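Local coordinates for protein vacuolar aminopeptidase 1 (Saccharomyces cerevisiae, PDB 5JGF) that removes amino acids from the N-terminus of peptides and proteins in the yeast vacuole as a dodecameric zinc enzyme, and is the main cargo of the cytoplasm-to-vacuole targeting pathway, at residues D[96-101]-D[117-122]; D[132-137]-D[236-241]; D[390-395]-D[464-469]; D[338-343]-D[425-430]. All blocks are in the same frame, centred on the assembly; numbering follows the deposited sequence.

Contact 1 of 4, residues D[96-101]-D[117-122]; sequences TVKLKP and APYGGT
T96 and Y119 form the hydrogen-bonded pair at the active-site end of an antiparallel strand pairing, and K98 and A117 form the next, with V97 and P118 between them as a non-hydrogen-bonded pair. K98 N donates to A117 O at 2.8 Å. The backbone oxygen T96 O is gripped twice: Y119 N reaches it at 2.9 Å, and T122 OG1 donates to it at 2.8 Å from the opposite face of the carbonyl plane. The T122 hydroxyl gets there because chi1 (60°) sets it between the backbone N and the carbonyl carbon, while V97 CG2 packs 3.7 Å from the same T122 OG1. A valine in place of T122 would probably leave T96 O with Y119 N as its one donor from the facing segment and let the turn after the strand drift. On the face shared by T96, K98, A117 and Y119, T96 CG2 rests 3.6 Å from Y119 CB and K98 CG lies 4.1 Å from Y119 CB. The Y119 ring continues toward the metal centre, where its hydroxyl bonds D93 and N297 and its side chain comes within about 4 Å of that of the zinc ligand E299; P375 of a second subunit packs on Y119. K98 NZ instead forms salt bridges with D237 and D239 on strand 233-242, which flanks strand 96-99 in the sheet and packs L240 against V97.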
# COMPACT_ATOMS: atom_id res chain seq x y z
N THR D 96 -35.91 -0.25 -14.83
CA THR D 96 -36.88 -0.91 -13.98
C THR D 96 -36.29 -2.18 -13.38
O THR D 96 -35.08 -2.41 -13.46
CB THR D 96 -38.17 -1.25 -14.79
OG1 THR D 96 -39.20 -1.70 -13.91
CG2 THR D 96 -37.90 -2.33 -15.83
N VAL D 97 -37.15 -2.98 -12.76
CA VAL D 97 -36.74 -4.24 -12.15
C VAL D 97 -37.66 -5.30 -12.73
O VAL D 97 -38.88 -5.14 -12.73
CB VAL D 97 -36.88 -4.18 -10.61
CG1 VAL D 97 -36.61 -5.54 -10.00
CG2 VAL D 97 -35.91 -3.15 -10.04
N LYS D 98 -37.08 -6.38 -13.23
CA LYS D 98 -37.84 -7.46 -13.86
C LYS D 98 -37.92 -8.72 -13.01
O LYS D 98 -36.91 -9.14 -12.45
CB LYS D 98 -37.20 -7.83 -15.20
CG LYS D 98 -37.19 -6.74 -16.26
CD LYS D 98 -38.58 -6.58 -16.85
CE LYS D 98 -38.56 -5.70 -18.09
NZ LYS D 98 -39.92 -5.66 -18.70
N LEU D 99 -39.10 -9.32 -12.92
CA LEU D 99 -39.19 -10.58 -12.18
C LEU D 99 -38.39 -11.57 -13.01
O LEU D 99 -38.42 -11.52 -14.24
CB LEU D 99 -40.64 -11.06 -12.07
CG LEU D 99 -41.36 -10.74 -10.76
CD1 LEU D 99 -41.59 -9.24 -10.66
CD2 LEU D 99 -42.68 -11.49 -10.72
N LYS D 100 -37.68 -12.48 -12.35
CA LYS D 100 -36.90 -13.48 -13.07
C LYS D 100 -37.84 -14.54 -13.65
O LYS D 100 -38.99 -14.64 -13.24
CB LYS D 100 -35.88 -14.12 -12.13
CG LYS D 100 -34.65 -13.25 -11.89
CD LYS D 100 -33.79 -13.77 -10.76
CE LYS D 100 -32.48 -12.99 -10.65
NZ LYS D 100 -32.03 -12.93 -9.23
N PRO D 101 -37.36 -15.32 -14.64
CA PRO D 101 -38.16 -16.38 -15.27
C PRO D 101 -38.81 -17.23 -14.19
O PRO D 101 -39.95 -17.68 -14.33
CB PRO D 101 -37.12 -17.14 -16.09
CG PRO D 101 -36.24 -16.03 -16.57
CD PRO D 101 -36.05 -15.19 -15.31
N ALA D 117 -34.41 -9.18 -11.33
CA ALA D 117 -33.17 -8.77 -11.98
C ALA D 117 -33.30 -7.31 -12.42
O ALA D 117 -34.40 -6.84 -12.72
CB ALA D 117 -32.88 -9.66 -13.18
N PRO D 118 -32.18 -6.58 -12.46
CA PRO D 118 -32.24 -5.18 -12.87
C PRO D 118 -32.31 -5.03 -14.39
O PRO D 118 -31.68 -5.78 -15.13
CB PRO D 118 -30.94 -4.61 -12.31
CG PRO D 118 -29.98 -5.75 -12.52
CD PRO D 118 -30.80 -6.97 -12.10
N TYR D 119 -33.10 -4.06 -14.84
CA TYR D 119 -33.20 -3.74 -16.26
C TYR D 119 -32.52 -2.38 -16.29
O TYR D 119 -33.12 -1.37 -15.91
CB TYR D 119 -34.67 -3.60 -16.71
CG TYR D 119 -34.80 -3.15 -18.15
CD1 TYR D 119 -34.64 -4.05 -19.20
CD2 TYR D 119 -35.04 -1.81 -18.46
CE1 TYR D 119 -34.71 -3.62 -20.53
CE2 TYR D 119 -35.11 -1.37 -19.78
CZ TYR D 119 -34.94 -2.28 -20.81
OH TYR D 119 -35.01 -1.85 -22.12
N GLY D 120 -31.27 -2.34 -16.72
CA GLY D 120 -30.55 -1.08 -16.69
C GLY D 120 -29.96 -0.97 -15.29
O GLY D 120 -30.00 -1.93 -14.52
N GLY D 121 -29.43 0.21 -14.94
CA GLY D 121 -28.81 0.39 -13.63
C GLY D 121 -29.71 0.62 -12.43
O GLY D 121 -29.64 1.68 -11.80
N THR D 122 -30.54 -0.36 -12.09
CA THR D 122 -31.43 -0.22 -10.94
C THR D 122 -30.94 -1.08 -9.77
O THR D 122 -29.80 -1.54 -9.77
CB THR D 122 -32.87 -0.64 -11.30
OG1 THR D 122 -32.88 -2.00 -11.73
CG2 THR D 122 -33.42 0.26 -12.41

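Contact 2 of 4, residues D[132-137]-D[236-241]; sequences LGIGGR and MDLDLF
F241 lays its ring over the backbone of segment 132-137, from G133 to G135. From CB, chi1 of 47° sets CG between the backbone N and the carbonyl carbon, turning the ring back over the partner strand. F241 CD2 lies 4.0 Å from G133 O, an oxygen that sits over the centre of one ring face; CE1 lies near G133 CA and G133 C, CE2 presses 3.4 Å from G135 N, and CZ ends 3.7 Å from I134 C. Such closeness depends on the missing side chains of G133 and G135, since a CB on either would fall tightly against the ring. A serine in place of F241 would probably open a gap above these glycines and leave the strand backbone without its aromatic cover. The segments belong to the six-stranded antiparallel sheet of this M18 peptidase, where strand 233-242 lies between strands 132-140 and 96-99. G133 with F241, G135 with D239 and R137 with D237 are its hydrogen-bonded pairs, as in D239 N to G135 O at 2.7 Å. Between them, G136 faces L238 with the CA atoms only 4.3 Å apart; a CB on G136 would clash with D237 O, and its backbone angles also call for glycine. On the other side of the sheet from F241, I134 CD1 touches L238 CD1 at 3.8 Å and I134 CB meets L240 CD2 at 3.9 Å, the branched chains crossing at a slant. D237 OD2 bonds the Y26 hydroxyl, and R137 NE hydrogen-bonds S150 OG.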
# COMPACT_ATOMS: atom_id res chain seq x y z
N LEU D 132 -43.01 -0.34 -4.08
CA LEU D 132 -43.02 -0.94 -5.42
C LEU D 132 -44.28 -1.72 -5.79
O LEU D 132 -44.69 -2.63 -5.08
CB LEU D 132 -41.81 -1.86 -5.58
CG LEU D 132 -40.44 -1.24 -5.29
CD1 LEU D 132 -39.35 -2.29 -5.51
CD2 LEU D 132 -40.21 -0.02 -6.19
N GLY D 133 -44.86 -1.36 -6.93
CA GLY D 133 -46.03 -2.06 -7.41
C GLY D 133 -45.53 -3.07 -8.43
O GLY D 133 -44.34 -3.08 -8.77
N ILE D 134 -46.42 -3.93 -8.92
CA ILE D 134 -46.03 -4.92 -9.91
C ILE D 134 -46.99 -4.80 -11.09
O ILE D 134 -48.17 -4.49 -10.92
CB ILE D 134 -46.08 -6.35 -9.32
CG1 ILE D 134 -45.54 -7.35 -10.35
CG2 ILE D 134 -47.50 -6.70 -8.87
CD1 ILE D 134 -45.27 -8.74 -9.76
N GLY D 135 -46.48 -5.03 -12.29
CA GLY D 135 -47.33 -4.92 -13.46
C GLY D 135 -46.63 -5.37 -14.71
O GLY D 135 -45.41 -5.58 -14.71
N GLY D 136 -47.38 -5.51 -15.79
CA GLY D 136 -46.78 -5.94 -17.03
C GLY D 136 -47.70 -6.80 -17.87
O GLY D 136 -48.93 -6.75 -17.73
N ARG D 137 -47.10 -7.60 -18.73
CA ARG D 137 -47.83 -8.46 -19.65
C ARG D 137 -47.96 -9.91 -19.20
O ARG D 137 -46.99 -10.53 -18.76
CB ARG D 137 -47.16 -8.42 -21.02
CG ARG D 137 -47.88 -9.18 -22.11
CD ARG D 137 -47.08 -9.12 -23.41
NE ARG D 137 -47.90 -9.50 -24.56
CZ ARG D 137 -47.45 -9.53 -25.81
NH1 ARG D 137 -48.27 -9.88 -26.79
NH2 ARG D 137 -46.19 -9.23 -26.08
N MET D 236 -45.24 -14.73 -18.38
CA MET D 236 -45.41 -13.34 -17.99
C MET D 236 -44.11 -12.55 -18.02
O MET D 236 -43.02 -13.11 -17.87
CB MET D 236 -46.06 -13.24 -16.61
CG MET D 236 -45.47 -14.16 -15.57
SD MET D 236 -46.38 -14.07 -14.00
CE MET D 236 -45.02 -13.79 -12.90
N ASP D 237 -44.24 -11.25 -18.23
CA ASP D 237 -43.12 -10.32 -18.29
C ASP D 237 -43.58 -9.17 -17.40
O ASP D 237 -44.26 -8.25 -17.85
CB ASP D 237 -42.91 -9.84 -19.73
CG ASP D 237 -41.74 -8.88 -19.87
OD1 ASP D 237 -41.13 -8.52 -18.84
OD2 ASP D 237 -41.44 -8.48 -21.02
N LEU D 238 -43.22 -9.25 -16.12
CA LEU D 238 -43.63 -8.23 -15.15
C LEU D 238 -42.48 -7.40 -14.60
O LEU D 238 -41.36 -7.89 -14.46
CB LEU D 238 -44.36 -8.90 -13.97
CG LEU D 238 -45.53 -9.84 -14.33
CD1 LEU D 238 -46.15 -10.40 -13.05
CD2 LEU D 238 -46.57 -9.08 -15.14
N ASP D 239 -42.78 -6.14 -14.30
CA ASP D 239 -41.82 -5.19 -13.74
C ASP D 239 -42.23 -4.87 -12.31
O ASP D 239 -43.37 -5.11 -11.90
CB ASP D 239 -41.88 -3.81 -14.43
CG ASP D 239 -41.49 -3.82 -15.88
OD1 ASP D 239 -41.53 -2.72 -16.46
OD2 ASP D 239 -41.15 -4.88 -16.43
N LEU D 240 -41.28 -4.30 -11.57
CA LEU D 240 -41.53 -3.80 -10.23
C LEU D 240 -41.20 -2.33 -10.48
O LEU D 240 -40.18 -2.02 -11.10
CB LEU D 240 -40.58 -4.39 -9.20
CG LEU D 240 -40.88 -5.81 -8.73
CD1 LEU D 240 -40.02 -6.09 -7.50
CD2 LEU D 240 -42.36 -5.96 -8.37
N PHE D 241 -42.06 -1.43 -10.01
CA PHE D 241 -41.84 -0.00 -10.24
C PHE D 241 -42.38 0.83 -9.09
O PHE D 241 -43.19 0.36 -8.30
CB PHE D 241 -42.57 0.39 -11.53
CG PHE D 241 -43.97 -0.13 -11.60
CD1 PHE D 241 -45.00 0.49 -10.89
CD2 PHE D 241 -44.26 -1.28 -12.33
CE1 PHE D 241 -46.29 -0.03 -10.90
CE2 PHE D 241 -45.55 -1.81 -12.34
CZ PHE D 241 -46.57 -1.19 -11.63

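Contact 3 of 4, residues D[390-395]-D[464-469]; sequences EELARR and RSVYDE
V466 divides its two methyl groups among three side chains of helix 383-396. With CG1 anti to the backbone N (chi1 173°), that methyl meets E391 CG at 3.7 Å, while CG2, beside the N, touches L392 CD1 at 3.9 Å and lies over one face of the R395 guanidinium, 3.4 Å from its NH1. R395 can slide past V466 in the opposite direction because its chain is extended from CG to NE, so aliphatic CD and flat head both pass the methyl. The head is held from its own helix as well: E391, anti at chi1 and then bent at chi2 (60°), brings OE2 within 2.9 Å of R395 NE, nearly in the guanidinium plane, and OE1 to R394 NH2. E391, R394 and R395 thus form an intrahelical salt-bridge network, which E391 OE1 extends to K141 of a third subunit. Beyond the methyl, the outer end of R395 meets E469 through carbon, NH2 to CG at 3.4 Å, whereas E469 OE2 stands 4.3 Å from R395 NH2, beyond a salt bridge. A water accepts from R395 NH2 and donates to S465 O, with E469 OE2 also beside it. The axes of segments 390-395 and 464-468 approach to 9.9 Å, their directions 127° apart. V466 also packs on L388 and L392 on F459, and helices 383-396 and 448-468 both pack on the sheet face of I339, L341 and I428.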
# COMPACT_ATOMS: atom_id res chain seq x y z
N GLU D 390 -32.23 25.79 -34.71
CA GLU D 390 -32.23 27.16 -34.22
C GLU D 390 -33.10 28.05 -35.12
O GLU D 390 -33.78 28.95 -34.63
CB GLU D 390 -30.79 27.68 -34.10
CG GLU D 390 -29.96 26.79 -33.16
CD GLU D 390 -28.58 27.33 -32.83
OE1 GLU D 390 -27.86 27.78 -33.75
OE2 GLU D 390 -28.20 27.28 -31.64
N GLU D 391 -33.08 27.79 -36.42
CA GLU D 391 -33.90 28.57 -37.35
C GLU D 391 -35.36 28.22 -37.10
O GLU D 391 -36.23 29.09 -37.04
CB GLU D 391 -33.52 28.24 -38.80
CG GLU D 391 -34.42 28.86 -39.86
CD GLU D 391 -34.44 30.37 -39.82
OE1 GLU D 391 -33.34 30.98 -39.75
OE2 GLU D 391 -35.54 30.96 -39.86
N LEU D 392 -35.62 26.93 -36.94
CA LEU D 392 -36.96 26.41 -36.68
C LEU D 392 -37.52 27.06 -35.40
O LEU D 392 -38.69 27.46 -35.36
CB LEU D 392 -36.89 24.90 -36.50
CG LEU D 392 -38.17 24.09 -36.37
CD1 LEU D 392 -39.01 24.23 -37.64
CD2 LEU D 392 -37.81 22.63 -36.14
N ALA D 393 -36.69 27.15 -34.37
CA ALA D 393 -37.10 27.74 -33.11
C ALA D 393 -37.38 29.24 -33.25
O ALA D 393 -38.38 29.74 -32.73
CB ALA D 393 -36.03 27.51 -32.04
N ARG D 394 -36.50 29.94 -33.96
CA ARG D 394 -36.69 31.38 -34.16
C ARG D 394 -38.02 31.66 -34.85
O ARG D 394 -38.70 32.63 -34.53
CB ARG D 394 -35.53 31.96 -34.99
CG ARG D 394 -34.20 32.02 -34.24
CD ARG D 394 -33.18 32.90 -34.96
NE ARG D 394 -32.73 32.33 -36.22
CZ ARG D 394 -31.71 31.48 -36.34
NH1 ARG D 394 -31.02 31.11 -35.27
NH2 ARG D 394 -31.38 31.01 -37.54
N ARG D 395 -38.40 30.79 -35.79
CA ARG D 395 -39.66 30.96 -36.51
C ARG D 395 -40.89 30.66 -35.66
O ARG D 395 -41.90 31.35 -35.77
CB ARG D 395 -39.69 30.06 -37.75
CG ARG D 395 -38.67 30.42 -38.82
CD ARG D 395 -38.94 29.64 -40.10
NE ARG D 395 -37.95 29.91 -41.14
CZ ARG D 395 -38.03 29.44 -42.38
NH1 ARG D 395 -39.05 28.67 -42.74
NH2 ARG D 395 -37.09 29.74 -43.26
N ARG D 464 -40.11 21.06 -42.99
CA ARG D 464 -39.93 20.95 -44.44
C ARG D 464 -39.58 22.31 -45.04
O ARG D 464 -38.64 22.42 -45.83
CB ARG D 464 -41.19 20.38 -45.10
CG ARG D 464 -41.05 20.06 -46.59
CD ARG D 464 -39.95 19.04 -46.88
NE ARG D 464 -38.66 19.68 -47.12
CZ ARG D 464 -37.52 19.02 -47.30
NH1 ARG D 464 -37.48 17.69 -47.26
NH2 ARG D 464 -36.40 19.69 -47.53
N SER D 465 -40.33 23.34 -44.66
CA SER D 465 -40.09 24.69 -45.17
C SER D 465 -38.72 25.22 -44.78
O SER D 465 -38.07 25.92 -45.56
CB SER D 465 -41.18 25.64 -44.67
OG SER D 465 -40.94 26.96 -45.13
N VAL D 466 -38.28 24.91 -43.56
CA VAL D 466 -36.98 25.37 -43.09
C VAL D 466 -35.83 24.63 -43.77
O VAL D 466 -34.85 25.25 -44.20
CB VAL D 466 -36.84 25.20 -41.56
CG1 VAL D 466 -35.42 25.52 -41.12
CG2 VAL D 466 -37.82 26.11 -40.85
N TYR D 467 -35.94 23.31 -43.86
CA TYR D 467 -34.88 22.52 -44.48
C TYR D 467 -34.72 22.88 -45.95
O TYR D 467 -33.66 22.67 -46.53
CB TYR D 467 -35.16 21.02 -44.31
CG TYR D 467 -33.94 20.13 -44.48
CD1 TYR D 467 -32.67 20.57 -44.09
CD2 TYR D 467 -34.06 18.84 -44.98
CE1 TYR D 467 -31.55 19.73 -44.19
CE2 TYR D 467 -32.96 17.99 -45.08
CZ TYR D 467 -31.71 18.44 -44.68
OH TYR D 467 -30.62 17.60 -44.77
N ASP D 468 -35.77 23.43 -46.55
CA ASP D 468 -35.71 23.84 -47.95
C ASP D 468 -34.68 24.96 -48.14
O ASP D 468 -34.03 25.04 -49.19
CB ASP D 468 -37.06 24.34 -48.45
CG ASP D 468 -38.04 23.22 -48.74
OD1 ASP D 468 -37.59 22.08 -48.98
OD2 ASP D 468 -39.26 23.49 -48.75
N GLU D 469 -34.56 25.81 -47.13
CA GLU D 469 -33.64 26.94 -47.16
C GLU D 469 -32.17 26.52 -47.20
O GLU D 469 -31.31 27.33 -47.53
CB GLU D 469 -33.87 27.86 -45.94
CG GLU D 469 -35.25 28.52 -45.89
CD GLU D 469 -35.57 29.28 -47.17
OE1 GLU D 469 -34.63 29.69 -47.88
OE2 GLU D 469 -36.75 29.49 -47.49
O HOH W 1 -38.56 28.84 -45.89

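Contact 4 of 4, residues D[338-343]-D[425-430]; sequences SIILSA and ARTIDL
A425 opens the pairing by setting its CB 4.0 Å from both S338 CB and I340 CD1, just ahead of the paired part of the strands. At R426 the backbone O accepts from I340 N, a water links R426 N to S338 O, and R426 CB lies 4.0 Å from I339 CD1 as the two side chains run alongside each other; the guanidinium goes on to D382 and to N66 of a third subunit. T427 follows on the other face, its OG1 beside the nitrogen (chi1 -60°), where it bonds A425 O and also lies 3.6 Å from I340 CB. The two strands are adjacent, interior members of the mixed sheet of the zinc-exopeptidase domain, running parallel, with helices 383-396 and 448-468 packed on the face of I339, I428 and L341, and helix 416-423 on that of I340 and T427. I428 N gives a 2.8 Å bond to I340 O, and I428 CD1 sits between I339 CG2 and L341 CD2, the latter at 3.9 Å. D429 turns its carboxylate to S342: S342 OG, anti to its N (chi1 173°), donates at 2.7 Å to D429 OD1 from above the carboxylate plane. T414 OG1 also bonds that oxygen and A380 N holds D429 OD2; the S342 side chain lies about 5 Å from that of the zinc ligand D344. L430 N bonds S342 O at 3.0 Å, and L430 CD1 reaches A343 CB.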
# COMPACT_ATOMS: atom_id res chain seq x y z
N SER D 338 -34.61 13.78 -45.64
CA SER D 338 -35.30 13.69 -44.36
C SER D 338 -34.56 14.32 -43.18
O SER D 338 -33.37 14.60 -43.25
CB SER D 338 -35.56 12.22 -44.02
OG SER D 338 -36.29 11.55 -45.04
N ILE D 339 -35.31 14.56 -42.10
CA ILE D 339 -34.75 15.11 -40.87
C ILE D 339 -35.28 14.25 -39.73
O ILE D 339 -36.49 14.09 -39.57
CB ILE D 339 -35.17 16.58 -40.62
CG1 ILE D 339 -34.42 17.52 -41.57
CG2 ILE D 339 -34.88 16.96 -39.17
CD1 ILE D 339 -32.91 17.53 -41.38
N ILE D 340 -34.37 13.69 -38.94
CA ILE D 340 -34.76 12.87 -37.82
C ILE D 340 -34.40 13.58 -36.52
O ILE D 340 -33.26 14.01 -36.35
CB ILE D 340 -34.04 11.49 -37.81
CG1 ILE D 340 -34.39 10.70 -39.08
CG2 ILE D 340 -34.45 10.70 -36.57
CD1 ILE D 340 -33.67 9.35 -39.18
N LEU D 341 -35.37 13.73 -35.64
CA LEU D 341 -35.09 14.34 -34.35
C LEU D 341 -35.03 13.15 -33.40
O LEU D 341 -36.02 12.47 -33.18
CB LEU D 341 -36.20 15.29 -33.88
CG LEU D 341 -36.50 16.57 -34.66
CD1 LEU D 341 -37.42 17.46 -33.83
CD2 LEU D 341 -35.20 17.31 -34.98
N SER D 342 -33.84 12.89 -32.86
CA SER D 342 -33.67 11.81 -31.90
C SER D 342 -33.96 12.51 -30.57
O SER D 342 -33.10 13.22 -30.04
CB SER D 342 -32.23 11.29 -31.92
OG SER D 342 -32.02 10.36 -30.87
N ALA D 343 -35.17 12.32 -30.05
CA ALA D 343 -35.57 12.98 -28.82
C ALA D 343 -35.39 12.12 -27.58
O ALA D 343 -36.17 11.19 -27.34
CB ALA D 343 -37.03 13.43 -28.93
N ALA D 425 -29.93 9.61 -43.05
CA ALA D 425 -30.57 10.92 -42.91
C ALA D 425 -29.96 11.77 -41.81
O ALA D 425 -29.54 11.25 -40.77
CB ALA D 425 -32.06 10.73 -42.63
N ARG D 426 -29.91 13.08 -42.03
CA ARG D 426 -29.39 14.00 -41.04
C ARG D 426 -30.24 13.83 -39.79
O ARG D 426 -31.47 13.91 -39.84
CB ARG D 426 -29.46 15.44 -41.56
CG ARG D 426 -29.07 16.49 -40.54
CD ARG D 426 -28.68 17.79 -41.22
NE ARG D 426 -27.30 17.76 -41.71
CZ ARG D 426 -26.94 18.00 -42.97
NH1 ARG D 426 -25.66 17.96 -43.32
NH2 ARG D 426 -27.86 18.27 -43.89
N THR D 427 -29.58 13.58 -38.67
CA THR D 427 -30.26 13.34 -37.40
C THR D 427 -29.79 14.32 -36.34
O THR D 427 -28.60 14.61 -36.24
CB THR D 427 -29.99 11.90 -36.94
OG1 THR D 427 -30.47 10.98 -37.93
CG2 THR D 427 -30.65 11.61 -35.60
N ILE D 428 -30.74 14.83 -35.56
CA ILE D 428 -30.44 15.80 -34.52
C ILE D 428 -30.84 15.26 -33.15
O ILE D 428 -32.01 14.95 -32.91
CB ILE D 428 -31.20 17.12 -34.78
CG1 ILE D 428 -30.90 17.60 -36.20
CG2 ILE D 428 -30.80 18.18 -33.75
CD1 ILE D 428 -32.00 18.42 -36.82
N ASP D 429 -29.86 15.15 -32.25
CA ASP D 429 -30.15 14.67 -30.90
C ASP D 429 -30.49 15.87 -30.03
O ASP D 429 -29.75 16.84 -29.96
CB ASP D 429 -28.93 13.93 -30.33
CG ASP D 429 -28.93 12.45 -30.69
OD1 ASP D 429 -29.75 11.70 -30.12
OD2 ASP D 429 -28.12 12.05 -31.54
N LEU D 430 -31.65 15.79 -29.38
CA LEU D 430 -32.12 16.85 -28.50
C LEU D 430 -33.16 16.25 -27.58
O LEU D 430 -33.48 15.07 -27.67
CB LEU D 430 -32.73 18.00 -29.32
CG LEU D 430 -33.74 17.65 -30.43
CD1 LEU D 430 -35.00 17.04 -29.84
CD2 LEU D 430 -34.08 18.92 -31.21
O HOH W 2 -31.12 14.30 -44.52
O HOH W 3 -31.24 12.46 -28.09

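Contacts 1 and 2 are neighbours in one antiparallel sheet, with centres 10 Å apart, joined through V97 O and L240 N by a probable hydrogen bond of 2.8 Å. Contacts 3 and 4, on the opposite side of the chain's centre, have centres 14 Å apart and touch where the Y467 ring atom CZ lies 3.6 Å from I339 CD1. Contacts 1 and 4 approach the metal centre from opposite sides of the chain's centre, each with a side chain, Y119 and S342 respectively, about 9 Å from a zinc ion. Contact 3 is remote from the zinc site. Contacts 1 and 2 touch a second subunit, contacts 3 and 4 a third, within the dodecamer.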